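Local coordinates for protein polyketide biosynthesis 3-hydroxy-3-methylglutaryl-ACP synthase PksG (Bacillus subtilis, PDB 4YXT) that catalyses the aldol condensation of acetyl-acyl-carrier protein with a beta-ketothioester polyketide intermediate on the route to the antibiotic bacillaene, at residues F121-Q131 / V175-I186; R33-E41 / T251-G259. The protein carries 1 engineered substitution. All coordinates share one frame; numbering follows the deposited sequence.

How the contacts relate
Along the chain the order is 33-41, 121-131, 175-186 and 251-259, so both halves of contact 1 fall between the halves of contact 2. The centres of the two contacts lie about 31 Å apart, on opposite sides of the chain's centre, and their nearest atoms are about 14 Å apart. Contact 1 packs helix 116-130 on strands 170-178 and 184-195 of the large mixed sheet of this thiolase-like fold. Contact 2 joins the end of helix 31-37 to the start of helix 254-267, just past strand 246-249, one edge of the sheet within this chain, and beside the probable active site. Each involves chain that follows a residue assigned to catalysis by similarity: C114 shortly before helix 116-130, and H250 immediately before 251-259.

Contact 1. Residues F121-Q131 / V175-I186; sequences FQMAVNFILSQ and VLVGENPEVFQI
V177 reaches from strand 170-178 into the face of helix 116-130 and is met there by F121, A124, V125 and I128. Its two methyls divide the work: CG2 lies at the edge of the F121 ring, 3.8 Å from F121 CD1, while CG1 turns toward I128, 4.0 Å from I128 CG1. With its CG anti to the backbone N (chi1 168°), F121 extends its ring toward the strands; V125 CG2 of the same helix lies over the rim of one ring face, and the far end, CZ, comes 3.5 Å from I186 CG2. I186 and V125 lie alongside with opposed directions; chi1 of 58° sets I186 CG1 between its backbone N and carbonyl carbon, with CD1 3.7 Å from V125 CG1. Farther along the helix, I128 CG2 rests 3.6 Å from the aliphatic CG of E179.

Q131 NE2 donates a nearly straight hydrogen bond of 2.9 Å to E179 OE2 and a second to I128 O, both in its amide plane. Q131 leaves the helix with positive phi, and a bend at chi2 turns its amide back over the last turn. NE2 meets OE2 from above the carboxylate plane; OE2 also accepts from G135 N, so two donors hold that oxygen.

The axes of helix segment 121-130 and strand 175-178 approach to 8.1 Å at 24° between their N-to-C directions. Strand 5-12 lies between strands 170-178 and 184-195 in the sheet, and its I6 also touches F121, as do Y335 of strand 331-339 and F303 of helix 301-312. Through M123, N126 and F127 the same helix packs against the second subunit.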
loop_
_atom_site.group_PDB
_atom_site.type_symbol
_atom_site.label_atom_id
_atom_site.label_comp_id
_atom_site.label_asym_id
_atom_site.label_seq_id
_atom_site.Cartn_x
_atom_site.Cartn_y
_atom_site.Cartn_z
ATOM N N PHE A 121 4.645 -1.694 -9.071
ATOM C CA PHE A 121 5.678 -2.058 -10.023
ATOM C C PHE A 121 6.863 -1.135 -9.905
ATOM O O PHE A 121 7.995 -1.595 -9.978
ATOM C CB PHE A 121 5.068 -2.037 -11.437
ATOM C CG PHE A 121 6.061 -2.120 -12.550
ATOM C CD1 PHE A 121 6.706 -3.307 -12.828
ATOM C CD2 PHE A 121 6.324 -1.024 -13.335
ATOM C CE1 PHE A 121 7.625 -3.387 -13.857
ATOM C CE2 PHE A 121 7.244 -1.091 -14.383
ATOM C CZ PHE A 121 7.876 -2.282 -14.649
ATOM N N GLN A 122 6.642 0.158 -9.725
ATOM C CA GLN A 122 7.776 1.062 -9.496
ATOM C C GLN A 122 8.560 0.722 -8.241
ATOM O O GLN A 122 9.822 0.816 -8.221
ATOM C CB GLN A 122 7.378 2.523 -9.463
ATOM C CG GLN A 122 6.995 3.049 -10.793
ATOM C CD GLN A 122 8.020 2.825 -11.898
ATOM O OE1 GLN A 122 9.225 2.608 -11.648
ATOM N NE2 GLN A 122 7.541 2.908 -13.145
ATOM N N MET A 123 7.861 0.304 -7.215
ATOM C CA MET A 123 8.536 0.027 -5.993
ATOM C C MET A 123 9.307 -1.279 -6.202
ATOM O O MET A 123 10.390 -1.388 -5.702
ATOM C CB MET A 123 7.577 -0.089 -4.809
ATOM C CG MET A 123 6.839 1.186 -4.466
ATOM S SD MET A 123 7.829 2.629 -3.971
ATOM C CE MET A 123 7.708 3.622 -5.460
ATOM N N ALA A 124 8.780 -2.202 -7.010
ATOM C CA ALA A 124 9.424 -3.475 -7.212
ATOM C C ALA A 124 10.687 -3.242 -8.079
ATOM O O ALA A 124 11.685 -3.838 -7.804
ATOM C CB ALA A 124 8.526 -4.433 -7.912
ATOM N N VAL A 125 10.613 -2.314 -9.045
ATOM C CA VAL A 125 11.766 -1.927 -9.838
ATOM C C VAL A 125 12.896 -1.355 -8.980
ATOM O O VAL A 125 14.073 -1.719 -9.154
ATOM C CB VAL A 125 11.401 -0.942 -10.966
ATOM C CG1 VAL A 125 12.670 -0.434 -11.644
ATOM C CG2 VAL A 125 10.508 -1.605 -12.006
ATOM N N ASN A 126 12.562 -0.455 -8.061
ATOM C CA ASN A 126 13.573 0.087 -7.133
ATOM C C ASN A 126 14.151 -0.951 -6.166
ATOM O O ASN A 126 15.282 -0.837 -5.759
ATOM C CB ASN A 126 13.072 1.306 -6.388
ATOM C CG ASN A 126 12.655 2.430 -7.329
ATOM O OD1 ASN A 126 13.057 2.460 -8.490
ATOM N ND2 ASN A 126 11.813 3.349 -6.834
ATOM N N PHE A 127 13.387 -1.957 -5.802
ATOM C CA PHE A 127 13.954 -3.041 -5.016
ATOM C C PHE A 127 15.067 -3.686 -5.883
ATOM O O PHE A 127 16.178 -3.859 -5.399
ATOM C CB PHE A 127 12.863 -4.020 -4.538
ATOM C CG PHE A 127 13.379 -5.317 -3.934
ATOM C CD1 PHE A 127 14.145 -5.330 -2.768
ATOM C CD2 PHE A 127 13.133 -6.534 -4.548
ATOM C CE1 PHE A 127 14.600 -6.534 -2.208
ATOM C CE2 PHE A 127 13.602 -7.740 -3.996
ATOM C CZ PHE A 127 14.331 -7.729 -2.818
ATOM N N ILE A 128 14.787 -3.969 -7.159
ATOM C CA ILE A 128 15.752 -4.687 -7.994
ATOM C C ILE A 128 16.959 -3.802 -8.190
ATOM O O ILE A 128 18.054 -4.245 -7.975
ATOM C CB ILE A 128 15.196 -5.068 -9.396
ATOM C CG1 ILE A 128 13.993 -6.065 -9.320
ATOM C CG2 ILE A 128 16.327 -5.510 -10.313
ATOM C CD1 ILE A 128 13.999 -7.263 -8.386
ATOM N N LEU A 129 16.742 -2.538 -8.578
ATOM C CA LEU A 129 17.824 -1.599 -8.780
ATOM C C LEU A 129 18.635 -1.321 -7.520
ATOM O O LEU A 129 19.813 -1.010 -7.615
ATOM C CB LEU A 129 17.312 -0.254 -9.305
ATOM C CG LEU A 129 16.752 -0.314 -10.704
ATOM C CD1 LEU A 129 16.196 1.050 -11.044
ATOM C CD2 LEU A 129 17.825 -0.772 -11.696
ATOM N N SER A 130 18.030 -1.426 -6.350
ATOM C CA SER A 130 18.753 -1.135 -5.109
ATOM C C SER A 130 19.846 -2.168 -4.789
ATOM O O SER A 130 20.738 -1.896 -4.013
ATOM C CB SER A 130 17.811 -1.098 -3.929
ATOM O OG SER A 130 17.472 -2.420 -3.578
ATOM N N GLN A 131 19.710 -3.380 -5.317
ATOM C CA GLN A 131 20.666 -4.444 -5.110
ATOM C C GLN A 131 20.850 -4.688 -3.630
ATOM O O GLN A 131 21.917 -5.074 -3.205
ATOM C CB GLN A 131 22.011 -4.163 -5.839
ATOM C CG GLN A 131 21.902 -4.332 -7.383
ATOM C CD GLN A 131 21.581 -5.777 -7.779
ATOM O OE1 GLN A 131 22.470 -6.606 -7.804
ATOM N NE2 GLN A 131 20.277 -6.101 -8.005
ATOM N N VAL A 175 2.649 -9.645 -12.352
ATOM C CA VAL A 175 3.840 -9.217 -13.024
ATOM C C VAL A 175 5.040 -9.644 -12.154
ATOM O O VAL A 175 5.154 -9.196 -11.016
ATOM C CB VAL A 175 3.858 -7.674 -13.156
ATOM C CG1 VAL A 175 5.171 -7.175 -13.737
ATOM C CG2 VAL A 175 2.711 -7.087 -13.993
ATOM N N LEU A 176 5.937 -10.461 -12.724
ATOM C CA LEU A 176 7.194 -10.860 -12.140
ATOM C C LEU A 176 8.305 -9.939 -12.554
ATOM O O LEU A 176 8.543 -9.769 -13.714
ATOM C CB LEU A 176 7.566 -12.261 -12.629
ATOM C CG LEU A 176 8.782 -12.918 -11.954
ATOM C CD1 LEU A 176 8.499 -13.379 -10.527
ATOM C CD2 LEU A 176 9.245 -14.085 -12.818
ATOM N N VAL A 177 8.998 -9.357 -11.585
ATOM C CA VAL A 177 9.927 -8.294 -11.799
ATOM C C VAL A 177 11.283 -8.823 -11.338
ATOM O O VAL A 177 11.414 -9.477 -10.263
ATOM C CB VAL A 177 9.512 -7.022 -11.019
ATOM C CG1 VAL A 177 10.495 -5.895 -11.210
ATOM C CG2 VAL A 177 8.100 -6.564 -11.412
ATOM N N GLY A 178 12.291 -8.568 -12.161
ATOM C CA GLY A 178 13.587 -9.190 -11.963
ATOM C C GLY A 178 14.729 -8.562 -12.715
ATOM O O GLY A 178 14.573 -7.518 -13.368
ATOM N N GLU A 179 15.890 -9.207 -12.625
ATOM C CA GLU A 179 17.096 -8.660 -13.221
ATOM C C GLU A 179 17.290 -9.045 -14.689
ATOM O O GLU A 179 18.129 -8.481 -15.337
ATOM C CB GLU A 179 18.309 -9.037 -12.357
ATOM C CG GLU A 179 18.184 -8.590 -10.890
ATOM C CD GLU A 179 19.342 -9.081 -10.046
ATOM O OE1 GLU A 179 20.161 -9.845 -10.606
ATOM O OE2 GLU A 179 19.461 -8.710 -8.852
ATOM N N ASN A 180 16.476 -9.936 -15.238
ATOM C CA ASN A 180 16.529 -10.246 -16.686
ATOM C C ASN A 180 15.237 -9.944 -17.439
ATOM O O ASN A 180 14.571 -10.851 -17.893
ATOM C CB ASN A 180 16.898 -11.726 -16.927
ATOM C CG ASN A 180 17.088 -12.026 -18.406
ATOM O OD1 ASN A 180 17.497 -11.132 -19.196
ATOM N ND2 ASN A 180 16.771 -13.268 -18.812
ATOM N N PRO A 181 14.899 -8.661 -17.602
ATOM C CA PRO A 181 13.565 -8.263 -18.034
ATOM C C PRO A 181 13.361 -8.251 -19.585
ATOM O O PRO A 181 13.328 -7.182 -20.232
ATOM C CB PRO A 181 13.470 -6.859 -17.434
ATOM C CG PRO A 181 14.852 -6.334 -17.625
ATOM C CD PRO A 181 15.709 -7.480 -17.231
ATOM N N GLU A 182 13.153 -9.426 -20.169
ATOM C CA GLU A 182 12.921 -9.494 -21.634
ATOM C C GLU A 182 11.577 -8.953 -22.053
ATOM O O GLU A 182 11.427 -8.447 -23.154
ATOM C CB GLU A 182 13.018 -10.935 -22.136
ATOM C CG GLU A 182 14.350 -11.596 -21.852
ATOM C CD GLU A 182 15.478 -11.190 -22.794
ATOM O OE1 GLU A 182 15.241 -10.498 -23.824
ATOM O OE2 GLU A 182 16.625 -11.603 -22.493
ATOM N N VAL A 183 10.580 -9.096 -21.195
ATOM C CA VAL A 183 9.238 -8.668 -21.551
ATOM C C VAL A 183 9.129 -7.117 -21.554
ATOM O O VAL A 183 8.580 -6.504 -22.488
ATOM C CB VAL A 183 8.186 -9.342 -20.635
ATOM C CG1 VAL A 183 6.798 -8.840 -20.964
ATOM C CG2 VAL A 183 8.242 -10.867 -20.732
ATOM N N PHE A 184 9.668 -6.460 -20.529
ATOM C CA PHE A 184 9.634 -4.986 -20.476
ATOM C C PHE A 184 10.767 -4.489 -19.561
ATOM O O PHE A 184 10.696 -4.568 -18.307
ATOM C CB PHE A 184 8.205 -4.526 -20.057
ATOM C CG PHE A 184 7.980 -3.059 -20.072
ATOM C CD1 PHE A 184 7.763 -2.390 -21.255
ATOM C CD2 PHE A 184 7.902 -2.355 -18.871
ATOM C CE1 PHE A 184 7.508 -1.009 -21.265
ATOM C CE2 PHE A 184 7.680 -0.988 -18.844
ATOM C CZ PHE A 184 7.467 -0.308 -20.059
ATOM N N GLN A 185 11.847 -4.025 -20.203
ATOM C CA GLN A 185 12.919 -3.435 -19.487
ATOM C C GLN A 185 12.673 -1.945 -19.322
ATOM O O GLN A 185 12.530 -1.211 -20.290
ATOM C CB GLN A 185 14.244 -3.645 -20.213
ATOM C CG GLN A 185 15.376 -3.275 -19.302
ATOM C CD GLN A 185 16.731 -3.538 -19.922
ATOM O OE1 GLN A 185 16.837 -4.217 -20.934
ATOM N NE2 GLN A 185 17.777 -2.994 -19.312
ATOM N N ILE A 186 12.618 -1.482 -18.091
ATOM C CA ILE A 186 12.323 -0.080 -17.886
ATOM C C ILE A 186 13.547 0.768 -18.257
ATOM O O ILE A 186 14.668 0.342 -18.109
ATOM C CB ILE A 186 11.892 0.184 -16.426
ATOM C CG1 ILE A 186 12.982 -0.267 -15.449
ATOM C CG2 ILE A 186 10.616 -0.562 -16.103
ATOM C CD1 ILE A 186 13.857 0.871 -14.943
#

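Contact 2. Residues R33-E41 / T251-G259; sequences RFENLLMKE and TPFGGMVKG
M39 folds its thioether over the backbone of F253, bringing CE 3.7 Å from F253 CA, while its CG touches F253 CB at 3.8 Å. The turn at chi2 (-53°) carries SD round to the start of helix 254-267, where it accepts a weak hydrogen bond from G254 N. A chi1 of 50° sets F253 CG between the backbone N and carbonyl carbon, turning the ring so that its CD2 edge meets L37 O in plane at 3.7 Å. L37 CD2 adds an apolar touch, 4.0 Å from F253 CD2, and M256 CB lies over the centre of one ring face.

A short, bent backbone hydrogen bond (143°) runs from G255 N to L37 O, approaching from above the carbonyl plane. The backbones come close here: L37 CA and G255 CA are 4.5 Å apart, and G255 CA makes a CA-H...O contact of 3.4 Å with N36 O. L38 CD1 lies separately against G254 C.

Geometrically, this is a helix end meeting a helix start: the L37 carbonyl, just before the positive-phi residue L38, receives a first-turn N-H of a helix whose N-cap is F253. The side chain of P252 comes about 4 Å from that of H250 (nearest atoms), a proton donor/acceptor by similarity, so the junction borders the probable active site.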
loop_
_atom_site.group_PDB
_atom_site.type_symbol
_atom_site.label_atom_id
_atom_site.label_comp_id
_atom_site.label_asym_id
_atom_site.label_seq_id
_atom_site.Cartn_x
_atom_site.Cartn_y
_atom_site.Cartn_z
ATOM N N ARG A 33 -23.992 6.356 -27.812
ATOM C CA ARG A 33 -23.230 6.480 -26.586
ATOM C C ARG A 33 -22.556 5.172 -26.263
ATOM O O ARG A 33 -21.365 5.157 -25.998
ATOM C CB ARG A 33 -24.095 6.851 -25.405
ATOM C CG ARG A 33 -23.262 7.057 -24.165
ATOM C CD ARG A 33 -23.198 8.503 -23.753
ATOM N NE ARG A 33 -24.387 8.832 -22.980
ATOM C CZ ARG A 33 -24.447 8.991 -21.661
ATOM N NH1 ARG A 33 -23.378 8.865 -20.899
ATOM N NH2 ARG A 33 -25.615 9.294 -21.103
ATOM N N PHE A 34 -23.320 4.088 -26.285
ATOM C CA PHE A 34 -22.772 2.798 -25.966
ATOM C C PHE A 34 -21.636 2.426 -26.919
ATOM O O PHE A 34 -20.630 1.907 -26.482
ATOM C CB PHE A 34 -23.829 1.708 -26.006
ATOM C CG PHE A 34 -23.243 0.318 -25.936
ATOM C CD1 PHE A 34 -22.849 -0.221 -24.706
ATOM C CD2 PHE A 34 -23.050 -0.433 -27.097
ATOM C CE1 PHE A 34 -22.310 -1.495 -24.630
ATOM C CE2 PHE A 34 -22.503 -1.700 -27.030
ATOM C CZ PHE A 34 -22.130 -2.234 -25.790
ATOM N N GLU A 35 -21.811 2.705 -28.213
ATOM C CA GLU A 35 -20.849 2.290 -29.241
ATOM C C GLU A 35 -19.575 3.108 -29.124
ATOM O O GLU A 35 -18.489 2.664 -29.497
ATOM C CB GLU A 35 -21.445 2.435 -30.661
ATOM C CG GLU A 35 -22.570 1.454 -30.970
ATOM C CD GLU A 35 -23.037 1.455 -32.435
ATOM O OE1 GLU A 35 -24.048 0.783 -32.729
ATOM O OE2 GLU A 35 -22.413 2.081 -33.314
ATOM N N ASN A 36 -19.713 4.317 -28.615
ATOM C CA ASN A 36 -18.562 5.176 -28.403
ATOM C C ASN A 36 -17.664 4.739 -27.254
ATOM O O ASN A 36 -16.512 5.032 -27.276
ATOM C CB ASN A 36 -19.018 6.615 -28.233
ATOM C CG ASN A 36 -19.330 7.266 -29.572
ATOM O OD1 ASN A 36 -18.454 7.357 -30.448
ATOM N ND2 ASN A 36 -20.578 7.720 -29.746
ATOM N N LEU A 37 -18.187 4.033 -26.269
ATOM C CA LEU A 37 -17.346 3.340 -25.249
ATOM C C LEU A 37 -16.243 2.428 -25.849
ATOM O O LEU A 37 -15.079 2.426 -25.393
ATOM C CB LEU A 37 -18.222 2.467 -24.391
ATOM C CG LEU A 37 -19.431 3.160 -23.773
ATOM C CD1 LEU A 37 -20.208 2.143 -22.960
ATOM C CD2 LEU A 37 -18.996 4.359 -22.926
ATOM N N LEU A 38 -16.626 1.663 -26.875
ATOM C CA LEU A 38 -15.753 0.729 -27.584
ATOM C C LEU A 38 -15.463 -0.495 -26.734
ATOM O O LEU A 38 -14.316 -0.890 -26.584
ATOM C CB LEU A 38 -14.434 1.390 -28.022
ATOM C CG LEU A 38 -14.422 2.615 -28.937
ATOM C CD1 LEU A 38 -12.985 3.012 -29.294
ATOM C CD2 LEU A 38 -15.211 2.479 -30.226
ATOM N N MET A 39 -16.496 -1.082 -26.172
ATOM C CA MET A 39 -16.364 -2.237 -25.281
ATOM C C MET A 39 -17.197 -3.415 -25.802
ATOM O O MET A 39 -18.161 -3.207 -26.500
ATOM C CB MET A 39 -16.763 -1.824 -23.866
ATOM C CG MET A 39 -15.807 -0.777 -23.269
ATOM S SD MET A 39 -14.026 -1.201 -23.282
ATOM C CE MET A 39 -13.780 -1.549 -21.535
ATOM N N LYS A 40 -16.804 -4.654 -25.505
ATOM C CA LYS A 40 -17.534 -5.824 -26.044
ATOM C C LYS A 40 -17.865 -6.822 -24.992
ATOM O O LYS A 40 -18.921 -7.394 -25.033
ATOM C CB LYS A 40 -16.753 -6.540 -27.163
ATOM C CG LYS A 40 -16.098 -5.621 -28.187
ATOM C CD LYS A 40 -14.951 -6.307 -28.895
ATOM C CE LYS A 40 -15.440 -7.208 -30.027
ATOM N NZ LYS A 40 -14.276 -7.724 -30.838
ATOM N N GLU A 41 -16.958 -7.073 -24.063
ATOM C CA GLU A 41 -17.243 -8.006 -23.025
ATOM C C GLU A 41 -16.738 -7.427 -21.731
ATOM O O GLU A 41 -15.854 -6.616 -21.713
ATOM C CB GLU A 41 -16.552 -9.353 -23.303
ATOM C CG GLU A 41 -16.859 -9.959 -24.672
ATOM C CD GLU A 41 -15.838 -11.003 -25.109
ATOM O OE1 GLU A 41 -14.626 -10.826 -24.852
ATOM O OE2 GLU A 41 -16.234 -12.006 -25.733
ATOM N N THR A 251 -6.877 2.131 -19.145
ATOM C CA THR A 251 -8.023 1.936 -20.037
ATOM C C THR A 251 -9.301 1.618 -19.227
ATOM O O THR A 251 -9.617 0.444 -18.967
ATOM C CB THR A 251 -7.731 0.810 -21.057
ATOM O OG1 THR A 251 -6.452 1.031 -21.671
ATOM C CG2 THR A 251 -8.774 0.763 -22.155
ATOM N N PRO A 252 -10.046 2.656 -18.818
ATOM C CA PRO A 252 -11.328 2.378 -18.181
ATOM C C PRO A 252 -12.391 2.011 -19.211
ATOM O O PRO A 252 -13.319 1.265 -18.905
ATOM C CB PRO A 252 -11.671 3.680 -17.471
ATOM C CG PRO A 252 -10.929 4.749 -18.182
ATOM C CD PRO A 252 -9.740 4.098 -18.851
ATOM N N PHE A 253 -12.262 2.558 -20.414
ATOM C CA PHE A 253 -12.949 2.027 -21.606
ATOM C C PHE A 253 -12.191 2.512 -22.821
ATOM O O PHE A 253 -11.489 3.480 -22.752
ATOM C CB PHE A 253 -14.439 2.377 -21.660
ATOM C CG PHE A 253 -14.751 3.820 -21.436
ATOM C CD1 PHE A 253 -14.759 4.355 -20.146
ATOM C CD2 PHE A 253 -15.054 4.650 -22.497
ATOM C CE1 PHE A 253 -15.060 5.686 -19.926
ATOM C CE2 PHE A 253 -15.343 5.999 -22.278
ATOM C CZ PHE A 253 -15.369 6.508 -20.995
ATOM N N GLY A 254 -12.297 1.783 -23.910
ATOM C CA GLY A 254 -11.568 2.113 -25.122
ATOM C C GLY A 254 -11.763 3.513 -25.636
ATOM O O GLY A 254 -10.827 4.136 -26.168
ATOM N N GLY A 255 -12.985 4.001 -25.512
ATOM C CA GLY A 255 -13.330 5.327 -26.008
ATOM C C GLY A 255 -12.613 6.431 -25.277
ATOM O O GLY A 255 -12.270 7.419 -25.888
ATOM N N MET A 256 -12.358 6.242 -23.980
ATOM C CA MET A 256 -11.586 7.199 -23.164
ATOM C C MET A 256 -10.184 7.313 -23.744
ATOM O O MET A 256 -9.665 8.387 -24.013
ATOM C CB MET A 256 -11.492 6.705 -21.708
ATOM C CG MET A 256 -10.637 7.573 -20.788
ATOM S SD MET A 256 -11.571 9.057 -20.377
ATOM C CE MET A 256 -12.686 8.364 -19.148
ATOM N N VAL A 257 -9.591 6.168 -24.014
ATOM C CA VAL A 257 -8.252 6.162 -24.513
ATOM C C VAL A 257 -8.098 6.778 -25.927
ATOM O O VAL A 257 -7.122 7.499 -26.242
ATOM C CB VAL A 257 -7.725 4.736 -24.433
ATOM C CG1 VAL A 257 -6.349 4.661 -25.064
ATOM C CG2 VAL A 257 -7.692 4.326 -22.966
ATOM N N LYS A 258 -9.014 6.449 -26.803
ATOM C CA LYS A 258 -9.008 7.081 -28.131
ATOM C C LYS A 258 -9.135 8.593 -28.042
ATOM O O LYS A 258 -8.460 9.305 -28.743
ATOM C CB LYS A 258 -10.105 6.531 -29.019
ATOM C CG LYS A 258 -9.951 6.955 -30.468
ATOM C CD LYS A 258 -10.940 6.196 -31.327
ATOM C CE LYS A 258 -11.077 6.800 -32.716
ATOM N NZ LYS A 258 -11.242 5.713 -33.735
ATOM N N GLY A 259 -10.012 9.070 -27.174
ATOM C CA GLY A 259 -10.116 10.507 -26.905
ATOM C C GLY A 259 -8.810 11.131 -26.448
ATOM O O GLY A 259 -8.414 12.173 -26.971
#